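Local coordinates for protein computational Design of Enzyme (Synthetic construct, PDB 3TP4) that is a computationally designed enzyme with a glycosyl hydrolase family 26-like domain, probably made to carry an activated serine in a catalytic triad, at residues 178-182 with 245-249. Residues are numbered along the deposited sequence; the frame is centred on the assembly and turned at random.
With ACY (acetic acid), chain C.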
loop_
_atom_site.group_PDB
_atom_site.type_symbol
_atom_site.label_atom_id
_atom_site.label_comp_id
_atom_site.label_asym_id
_atom_site.label_seq_id
_atom_site.Cartn_x
_atom_site.Cartn_y
_atom_site.Cartn_z
ATOM N N GLY A 178 -13.903 -5.281 -5.763
ATOM C CA GLY A 178 -14.345 -5.793 -7.050
ATOM C C GLY A 178 -13.968 -4.731 -8.067
ATOM O O GLY A 178 -12.844 -4.750 -8.557
ATOM N N SER A 179 -14.877 -3.799 -8.371
ATOM C CA SER A 179 -14.550 -2.671 -9.258
ATOM C C SER A 179 -14.163 -1.401 -8.498
ATOM O O SER A 179 -13.512 -0.503 -9.059
ATOM C CB SER A 179 -15.697 -2.358 -10.227
ATOM O OG SER A 179 -15.512 -3.020 -11.470
ATOM N N TRP A 180 -14.584 -1.311 -7.236
ATOM C CA TRP A 180 -14.244 -0.152 -6.413
ATOM C C TRP A 180 -13.289 -0.494 -5.287
ATOM O O TRP A 180 -12.738 0.413 -4.665
ATOM C CB TRP A 180 -15.490 0.532 -5.840
ATOM C CG TRP A 180 -16.492 0.918 -6.875
ATOM C CD1 TRP A 180 -17.735 0.358 -7.072
ATOM C CD2 TRP A 180 -16.348 1.940 -7.871
ATOM N NE1 TRP A 180 -18.368 0.984 -8.119
ATOM C CE2 TRP A 180 -17.543 1.957 -8.628
ATOM C CE3 TRP A 180 -15.330 2.850 -8.190
ATOM C CZ2 TRP A 180 -17.746 2.846 -9.692
ATOM C CZ3 TRP A 180 -15.529 3.733 -9.247
ATOM C CH2 TRP A 180 -16.732 3.725 -9.983
ATOM N N PHE A 181 -13.133 -1.786 -4.996
ATOM C CA PHE A 181 -12.065 -2.260 -4.112
ATOM C C PHE A 181 -12.104 -1.726 -2.671
ATOM O O PHE A 181 -11.048 -1.484 -2.079
ATOM C CB PHE A 181 -10.675 -1.937 -4.721
ATOM C CG PHE A 181 -10.494 -2.403 -6.151
ATOM C CD1 PHE A 181 -10.020 -3.675 -6.431
ATOM C CD2 PHE A 181 -10.775 -1.555 -7.213
ATOM C CE1 PHE A 181 -9.845 -4.098 -7.747
ATOM C CE2 PHE A 181 -10.607 -1.968 -8.532
ATOM C CZ PHE A 181 -10.138 -3.242 -8.799
ATOM N N TRP A 182 -13.286 -1.534 -2.088
ATOM C CA TRP A 182 -13.324 -1.171 -0.674
ATOM C C TRP A 182 -13.202 -2.450 0.142
ATOM O O TRP A 182 -13.901 -3.424 -0.129
ATOM C CB TRP A 182 -14.643 -0.496 -0.277
ATOM C CG TRP A 182 -14.992 0.797 -0.950
ATOM C CD1 TRP A 182 -14.615 1.223 -2.196
ATOM C CD2 TRP A 182 -15.823 1.824 -0.407
ATOM N NE1 TRP A 182 -15.170 2.457 -2.456
ATOM C CE2 TRP A 182 -15.911 2.848 -1.371
ATOM C CE3 TRP A 182 -16.503 1.976 0.805
ATOM C CZ2 TRP A 182 -16.659 4.012 -1.162
ATOM C CZ3 TRP A 182 -17.236 3.133 1.017
ATOM C CH2 TRP A 182 -17.312 4.131 0.042
ATOM N N LEU A 245 -5.663 5.223 -5.061
ATOM C CA LEU A 245 -7.033 5.219 -5.556
ATOM C C LEU A 245 -7.140 4.063 -6.528
ATOM O O LEU A 245 -6.295 3.921 -7.421
ATOM C CB LEU A 245 -7.343 6.509 -6.321
ATOM C CG LEU A 245 -8.797 6.660 -6.774
ATOM C CD1 LEU A 245 -9.666 7.127 -5.592
ATOM C CD2 LEU A 245 -8.904 7.660 -7.940
ATOM N N ASP A 246 -8.177 3.249 -6.369
ATOM C CA ASP A 246 -8.373 2.066 -7.204
ATOM C C ASP A 246 -9.732 2.139 -7.887
ATOM O O ASP A 246 -10.767 2.126 -7.219
ATOM C CB ASP A 246 -8.296 0.798 -6.348
ATOM C CG ASP A 246 -7.027 0.734 -5.514
ATOM O OD1 ASP A 246 -5.931 0.982 -6.057
ATOM O OD2 ASP A 246 -7.126 0.454 -4.307
ATOM N N THR A 247 -9.728 2.210 -9.214
ATOM C CA THR A 247 -10.965 2.364 -9.961
ATOM C C THR A 247 -10.916 1.621 -11.284
ATOM O O THR A 247 -10.096 1.936 -12.157
ATOM C CB THR A 247 -11.253 3.847 -10.260
ATOM O OG1 THR A 247 -11.370 4.561 -9.029
ATOM C CG2 THR A 247 -12.548 3.987 -11.037
ATOM N N TYR A 248 -11.787 0.626 -11.424
ATOM C CA TYR A 248 -11.966 -0.067 -12.692
ATOM C C TYR A 248 -13.325 0.329 -13.255
ATOM O O TYR A 248 -14.258 0.581 -12.502
ATOM C CB TYR A 248 -11.879 -1.581 -12.508
ATOM C CG TYR A 248 -10.466 -2.123 -12.457
ATOM C CD1 TYR A 248 -9.422 -1.366 -11.944
ATOM C CD2 TYR A 248 -10.174 -3.387 -12.943
ATOM C CE1 TYR A 248 -8.117 -1.867 -11.911
ATOM C CE2 TYR A 248 -8.880 -3.892 -12.908
ATOM C CZ TYR A 248 -7.856 -3.126 -12.390
ATOM O OH TYR A 248 -6.568 -3.629 -12.369
ATOM N N ASP A 249 -13.426 0.414 -14.578
ATOM C CA ASP A 249 -14.685 0.767 -15.232
ATOM C C ASP A 249 -14.737 0.106 -16.597
ATOM O O ASP A 249 -13.696 -0.090 -17.236
ATOM C CB ASP A 249 -14.827 2.292 -15.369
ATOM C CG ASP A 249 -15.792 2.705 -16.496
ATOM O OD1 ASP A 249 -17.010 2.860 -16.241
ATOM O OD2 ASP A 249 -15.323 2.895 -17.640
HETATM C C ACY C . -17.595 -2.812 -6.048
HETATM O O ACY C . -16.425 -2.492 -5.664
HETATM O OXT ACY C . -18.567 -2.788 -5.234
HETATM C CH3 ACY C . -17.865 -3.093 -7.492
HETATM O O HOH W 1 -8.357 -0.798 -2.264
#
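Phe181 meets Tyr248 as a T-shaped pair: its CE2–CZ edge points at one face of the tyrosine ring, the centroids 5.1 Å apart and the planes at 74°. One face of the phenylalanine carries Gly178 O, a carbonyl of its own loop, 3.1 Å above the ring plane and displaced toward the rim. With CG anti to the carbonyl carbon (chi1 -52°), Phe181 turns its ring to the strand, where CD2 also touches Asp246 CB at 3.5 Å. Replacing Phe181 by alanine is likely to leave the Tyr248 face without this ring edge and to open a gap beside Asp246 CB. The backbones are joined by a nearly straight hydrogen bond from Tyr248 N to Ser179 O (3.1 Å). The Trp180 indole brings CZ3 to within 3.5 Å of Thr247 CG2, while Trp180 N donates to the O atom of a bound acetic acid molecule, probably from the crystallisation liquor. A water bridges Phe181 O and Asp246 OD2, linking loop and strand; the same carboxylate oxygen forms a salt bridge with Arg171, and OD1 is held by Thr281. The arrangement is that of a loop after strand 168-174 packing on strand 242-249 in the parallel-stranded barrel of a TIM-barrel glycosidase fold, with Tyr248 near a possible Ser70-His37-Glu320 triad.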